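Local structure of putative polysaccharide binding proteins (DUF1812) (Bacteroides thetaiotaomicron VPI-5482, 3GF8) at residues A83-Y89 with K118-W124; S177-L181 with N213-L217. The protein is of unknown function but, as a lipoprotein of the FimB/Mfa2 family, probably takes part in fimbrial assembly or anchoring at the outer membrane. One frame throughout, in Å; residues are numbered along the deposited sequence.

Contact 1: residues A83-Y89 with K118-W124; sequences AGARDSY and KRMETLW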
loop_
_atom_site.group_PDB
_atom_site.type_symbol
_atom_site.label_atom_id
_atom_site.label_comp_id
_atom_site.label_asym_id
_atom_site.label_seq_id
_atom_site.Cartn_x
_atom_site.Cartn_y
_atom_site.Cartn_z
ATOM N N ALA A 83 -8.185 -3.325 -7.208
ATOM C CA ALA A 83 -9.287 -2.523 -6.735
ATOM C C ALA A 83 -8.741 -1.138 -6.409
ATOM O O ALA A 83 -7.620 -0.997 -5.927
ATOM C CB ALA A 83 -9.968 -3.174 -5.502
ATOM N N GLY A 84 -9.565 -0.124 -6.684
ATOM C CA GLY A 84 -9.159 1.262 -6.534
ATOM C C GLY A 84 -8.286 1.882 -7.624
ATOM O O GLY A 84 -8.021 3.067 -7.537
ATOM N N ALA A 85 -7.840 1.117 -8.644
ATOM C CA ALA A 85 -6.846 1.640 -9.598
ATOM C C ALA A 85 -7.513 2.623 -10.556
ATOM O O ALA A 85 -8.456 2.274 -11.267
ATOM C CB ALA A 85 -6.104 0.522 -10.368
ATOM N N ARG A 86 -7.042 3.863 -10.529
ATOM C CA ARG A 86 -7.540 4.908 -11.435
ATOM C C ARG A 86 -6.350 5.601 -12.072
ATOM O O ARG A 86 -5.450 4.916 -12.569
ATOM C CB ARG A 86 -8.472 5.862 -10.696
ATOM C CG ARG A 86 -9.735 5.159 -10.188
ATOM C CD ARG A 86 -10.619 6.153 -9.465
ATOM N NE ARG A 86 -11.775 5.551 -8.819
ATOM C CZ ARG A 86 -12.954 5.371 -9.396
ATOM N NH1 ARG A 86 -13.150 5.739 -10.651
ATOM N NH2 ARG A 86 -13.941 4.802 -8.719
ATOM N N ASP A 87 -6.283 6.925 -12.018
ATOM C CA ASP A 87 -5.277 7.653 -12.783
ATOM C C ASP A 87 -3.841 7.527 -12.352
ATOM O O ASP A 87 -2.969 7.867 -13.131
ATOM C CB ASP A 87 -5.610 9.123 -12.821
ATOM C CG ASP A 87 -6.844 9.393 -13.632
ATOM O OD1 ASP A 87 -7.076 8.641 -14.610
ATOM O OD2 ASP A 87 -7.593 10.341 -13.290
ATOM N N SER A 88 -3.565 7.054 -11.148
ATOM C CA SER A 88 -2.177 6.971 -10.702
ATOM C C SER A 88 -1.410 5.829 -11.308
ATOM O O SER A 88 -0.164 5.849 -11.310
ATOM C CB SER A 88 -2.071 6.875 -9.193
ATOM O OG SER A 88 -2.678 7.996 -8.584
ATOM N N TYR A 89 -2.125 4.853 -11.860
ATOM C CA TYR A 89 -1.498 3.607 -12.218
ATOM C C TYR A 89 -1.760 3.266 -13.669
ATOM O O TYR A 89 -2.849 3.511 -14.157
ATOM C CB TYR A 89 -2.070 2.506 -11.337
ATOM C CG TYR A 89 -2.184 2.891 -9.895
ATOM C CD1 TYR A 89 -1.069 2.887 -9.086
ATOM C CD2 TYR A 89 -3.396 3.249 -9.329
ATOM C CE1 TYR A 89 -1.131 3.227 -7.749
ATOM C CE2 TYR A 89 -3.473 3.577 -7.972
ATOM C CZ TYR A 89 -2.328 3.562 -7.187
ATOM O OH TYR A 89 -2.331 3.909 -5.826
ATOM N N LYS A 118 2.148 13.133 -4.892
ATOM C CA LYS A 118 0.701 13.221 -4.856
ATOM C C LYS A 118 0.160 12.184 -3.866
ATOM O O LYS A 118 0.826 11.191 -3.575
ATOM C CB LYS A 118 0.116 12.968 -6.249
ATOM C CG LYS A 118 0.087 11.500 -6.637
ATOM C CD LYS A 118 -0.452 11.240 -8.073
ATOM C CE LYS A 118 0.667 10.955 -9.082
ATOM N NZ LYS A 118 0.162 10.443 -10.436
ATOM N N ARG A 119 -1.048 12.390 -3.361
ATOM C CA ARG A 119 -1.685 11.332 -2.608
ATOM C C ARG A 119 -2.349 10.397 -3.597
ATOM O O ARG A 119 -3.261 10.798 -4.244
ATOM C CB ARG A 119 -2.702 11.846 -1.585
ATOM C CG ARG A 119 -3.312 10.671 -0.789
ATOM C CD ARG A 119 -4.130 11.151 0.353
ATOM N NE ARG A 119 -5.271 11.921 -0.127
ATOM C CZ ARG A 119 -6.059 12.702 0.623
ATOM N NH1 ARG A 119 -5.865 12.847 1.933
ATOM N NH2 ARG A 119 -7.063 13.343 0.041
HETATM N N MSE A 120 -1.864 9.163 -3.748
HETATM C CA MSE A 120 -2.496 8.214 -4.667
HETATM C C MSE A 120 -3.851 7.737 -4.159
HETATM O O MSE A 120 -4.014 7.515 -2.969
HETATM C CB MSE A 120 -1.649 6.977 -4.847
HETATM C CG MSE A 120 -0.550 7.151 -5.785
HETATM SE SE MSE A 120 1.023 7.440 -4.776
HETATM C CE MSE A 120 1.375 5.657 -4.526
ATOM N N GLU A 121 -4.797 7.531 -5.067
ATOM C CA GLU A 121 -6.010 6.776 -4.733
ATOM C C GLU A 121 -5.595 5.374 -4.263
ATOM O O GLU A 121 -4.627 4.745 -4.806
ATOM C CB GLU A 121 -6.986 6.727 -5.916
ATOM C CG GLU A 121 -6.588 5.816 -7.082
ATOM C CD GLU A 121 -5.644 6.432 -8.106
ATOM O OE1 GLU A 121 -5.061 7.495 -7.858
ATOM O OE2 GLU A 121 -5.484 5.836 -9.199
ATOM N N THR A 122 -6.268 4.926 -3.211
ATOM C CA THR A 122 -5.882 3.734 -2.490
ATOM C C THR A 122 -6.063 2.532 -3.392
ATOM O O THR A 122 -7.070 2.424 -4.129
ATOM C CB THR A 122 -6.683 3.571 -1.203
ATOM O OG1 THR A 122 -6.340 4.649 -0.340
ATOM C CG2 THR A 122 -6.380 2.220 -0.503
ATOM N N LEU A 123 -5.029 1.686 -3.354
ATOM C CA LEU A 123 -4.911 0.540 -4.211
ATOM C C LEU A 123 -4.987 -0.764 -3.396
ATOM O O LEU A 123 -4.269 -0.904 -2.395
ATOM C CB LEU A 123 -3.573 0.591 -4.946
ATOM C CG LEU A 123 -3.361 -0.539 -5.944
ATOM C CD1 LEU A 123 -4.331 -0.364 -7.118
ATOM C CD2 LEU A 123 -1.907 -0.539 -6.401
ATOM N N TRP A 124 -5.859 -1.684 -3.823
ATOM C CA TRP A 124 -5.924 -3.035 -3.233
ATOM C C TRP A 124 -5.646 -4.113 -4.271
ATOM O O TRP A 124 -6.071 -4.001 -5.431
ATOM C CB TRP A 124 -7.307 -3.338 -2.614
ATOM C CG TRP A 124 -7.704 -2.543 -1.407
ATOM C CD1 TRP A 124 -7.566 -2.914 -0.103
ATOM C CD2 TRP A 124 -8.370 -1.268 -1.393
ATOM N NE1 TRP A 124 -8.085 -1.939 0.725
ATOM C CE2 TRP A 124 -8.576 -0.916 -0.038
ATOM C CE3 TRP A 124 -8.790 -0.381 -2.386
ATOM C CZ2 TRP A 124 -9.176 0.293 0.343
ATOM C CZ3 TRP A 124 -9.399 0.823 -2.001
ATOM C CH2 TRP A 124 -9.590 1.135 -0.646
#

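Contact 2: residues S177-L181 with N213-L217; sequences SNGHL and NTMRL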
loop_
_atom_site.group_PDB
_atom_site.type_symbol
_atom_site.label_atom_id
_atom_site.label_comp_id
_atom_site.label_asym_id
_atom_site.label_seq_id
_atom_site.Cartn_x
_atom_site.Cartn_y
_atom_site.Cartn_z
ATOM N N SER A 177 12.002 1.278 -4.620
ATOM C CA SER A 177 11.658 0.899 -5.979
ATOM C C SER A 177 10.489 -0.101 -5.930
ATOM O O SER A 177 10.542 -1.210 -6.466
ATOM C CB SER A 177 12.887 0.312 -6.675
ATOM O OG SER A 177 13.333 -0.821 -5.980
ATOM N N ASN A 178 9.444 0.321 -5.236
ATOM C CA ASN A 178 8.255 -0.475 -5.002
ATOM C C ASN A 178 7.095 -0.072 -5.890
ATOM O O ASN A 178 5.971 -0.395 -5.577
ATOM C CB ASN A 178 7.829 -0.409 -3.511
ATOM C CG ASN A 178 7.572 1.004 -3.005
ATOM O OD1 ASN A 178 7.876 1.997 -3.658
ATOM N ND2 ASN A 178 7.011 1.094 -1.807
ATOM N N GLY A 179 7.368 0.566 -7.025
ATOM C CA GLY A 179 6.305 1.101 -7.874
ATOM C C GLY A 179 5.852 0.199 -9.015
ATOM O O GLY A 179 5.083 0.651 -9.879
ATOM N N HIS A 180 6.285 -1.064 -9.036
ATOM C CA HIS A 180 5.934 -1.972 -10.160
ATOM C C HIS A 180 5.500 -3.345 -9.611
ATOM O O HIS A 180 6.322 -4.113 -9.120
ATOM C CB HIS A 180 7.124 -2.104 -11.120
ATOM C CG HIS A 180 6.771 -2.556 -12.502
ATOM N ND1 HIS A 180 7.725 -2.996 -13.395
ATOM C CD2 HIS A 180 5.579 -2.650 -13.143
ATOM C CE1 HIS A 180 7.137 -3.307 -14.537
ATOM N NE2 HIS A 180 5.834 -3.124 -14.405
ATOM N N LEU A 181 4.201 -3.625 -9.655
ATOM C CA LEU A 181 3.662 -4.824 -9.016
ATOM C C LEU A 181 3.249 -5.866 -10.058
ATOM O O LEU A 181 2.554 -5.563 -11.000
ATOM C CB LEU A 181 2.480 -4.460 -8.114
ATOM C CG LEU A 181 2.807 -3.420 -7.036
ATOM C CD1 LEU A 181 1.596 -3.074 -6.224
ATOM C CD2 LEU A 181 4.016 -3.900 -6.172
ATOM N N ASN A 213 2.832 9.329 1.206
ATOM C CA ASN A 213 2.423 7.945 0.950
ATOM C C ASN A 213 3.380 7.148 0.059
ATOM O O ASN A 213 4.137 7.698 -0.701
ATOM C CB ASN A 213 0.954 7.808 0.469
ATOM C CG ASN A 213 0.620 8.550 -0.830
ATOM O OD1 ASN A 213 -0.543 8.508 -1.280
ATOM N ND2 ASN A 213 1.569 9.257 -1.401
ATOM N N THR A 214 3.345 5.834 0.172
ATOM C CA THR A 214 4.178 5.039 -0.702
ATOM C C THR A 214 3.430 3.786 -1.115
ATOM O O THR A 214 2.300 3.558 -0.700
ATOM C CB THR A 214 5.537 4.680 -0.031
ATOM O OG1 THR A 214 6.396 4.080 -1.005
ATOM C CG2 THR A 214 5.326 3.734 1.183
HETATM N N MSE A 215 4.076 2.971 -1.939
HETATM C CA MSE A 215 3.507 1.689 -2.346
HETATM C C MSE A 215 3.886 0.674 -1.228
HETATM O O MSE A 215 4.083 1.090 -0.098
HETATM C CB MSE A 215 4.021 1.361 -3.749
HETATM C CG MSE A 215 3.516 2.385 -4.786
HETATM SE SE MSE A 215 1.756 1.931 -5.386
HETATM C CE MSE A 215 2.361 0.419 -6.460
ATOM N N ARG A 216 3.995 -0.620 -1.530
ATOM C CA ARG A 216 4.034 -1.662 -0.511
ATOM C C ARG A 216 5.233 -1.535 0.375
ATOM O O ARG A 216 6.348 -1.243 -0.123
ATOM C CB ARG A 216 4.070 -3.043 -1.148
ATOM C CG ARG A 216 2.806 -3.369 -1.961
ATOM C CD ARG A 216 2.740 -4.838 -2.281
ATOM N NE ARG A 216 2.453 -5.601 -1.075
ATOM C CZ ARG A 216 2.782 -6.877 -0.875
ATOM N NH1 ARG A 216 3.460 -7.567 -1.778
ATOM N NH2 ARG A 216 2.448 -7.471 0.248
ATOM N N LEU A 217 4.999 -1.694 1.685
ATOM C CA LEU A 217 6.095 -1.852 2.652
ATOM C C LEU A 217 6.389 -3.344 2.815
ATOM O O LEU A 217 5.528 -4.100 3.219
ATOM C CB LEU A 217 5.757 -1.186 3.996
ATOM C CG LEU A 217 5.554 0.337 3.876
ATOM C CD1 LEU A 217 4.782 0.900 5.055
ATOM C CD2 LEU A 217 6.901 1.049 3.687
#

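Contact 1: residues A83-Y89 with K118-W124
The Tyr89 ring carries CD2 of Leu123 on one face, 4.0 Å above its plane and displaced toward the rim, while CB of its chain neighbour Ser88 lies over the centre of the other. Arg86 N and Glu121 O meet its edge in plane. There Tyr89 OH donates to Glu121 O at 2.6 Å, approaching nearly along the C=O axis (168°). The second flat ring, Trp124, has CG2 of Thr122 on one face and Ala83 O at its edge.

The Glu121 carboxylate stands 63° from the Tyr89 ring plane and lies against one face of the type I turn from Arg86 to Tyr89. OE2 accepts two backbone amides by different lone pairs: Arg86 N at 2.8 Å on the anti side, with a bent bond, and Ser88 N at 3.0 Å on the syn side, where the bond is much straighter. Ser88 OG adds a short 2.5 Å bond to OE1, on the syn side but 30° out of the carboxylate plane. Glu121 CG lies between its backbone N and carbonyl carbon, and the further bend at chi2 brings the carboxylate under the turn. Three donors thus grip this acid and fix its rotation, probably stabilising the charged form.

At the other end Ala83 and Trp124 form an antiparallel hydrogen-bonded pair, with Trp124 N to Ala83 O at 2.8 Å. Gly84 follows with positive phi; a CB there would fall 2.0 Å from Thr122 O, a clash.

The pair is where strands 75-83 and 124-133 part company. Beyond it Arg86 turns its guanidinium to Glu57 and Asp37 in salt bridges, and Tyr89 and Leu123 pack on Leu106 of strand 105-108, with strand 139-158 touching Tyr89 through Thr149.

Contact 2: residues S177-L181 with N213-L217
Asn178 and Met215 bring their CA atoms within 5.9 Å with no beta bridge between the two segments, so the backbones meet as loop against loop. This is a junction in a beta-rich fold of the fimbrillin-anchor type, whose family is related to transthyretin-like domains: 177-179 links strands 170-176 and 180-182, which belong to different sheets, and 215-217 runs off strand 209-214.

The side-chain amide of Asn178 bridges the junction. ND2 donates to Arg216 O at 3.0 Å and to Thr214 OG1 at 3.2 Å, both nearly straight and both within 3° of the amide plane. The two acceptors lie in clearly different directions from ND2, consistent with one N-H each. Arg216 O is met from above its carbonyl plane (41° out), not on a lone pair. With chi1 at 57°, CG sits between the backbone N and carbonyl carbon of Asn178, directing the amide across to the other loop, and Asn178 CG packs on Met215 CB at 3.6 Å. With an alanine here, Arg216 O and Thr214 OG1 would probably lose this buried donor, and a gap would open beside Met215 CB.

The guanidinium of Arg216 is held elsewhere, in a salt bridge with Asp262. The selenomethionine Met215 passes CB at 3.2 Å from Asn178 O, and its bends at chi2 and chi3 bring Met215 CE against Leu181 CD1 of strand 180-182 at 3.6 Å.

Overall arrangement
From the N terminus, the chain leaves strand 75-83 through 83-89 and returns at 118-124 to close contact 1, which joins the ends of strands 75-83 and 124-133 to the turn before strand 89-91. Later 177-181 opens contact 2, which 213-217 closes, joining the linker between strands 170-176 and 180-182 to the end of strand 209-214. The two loops are in series, neither enclosing nor crossing the other. The three-stranded sheet 89-91/105-108/180-182 connects their first segments. The second segments touch directly: Asn213 probably hydrogen-bonds Met120 N through OD1 and Lys118 O through ND2, and Met120 CE packs on Met215 SE at 3.8 Å.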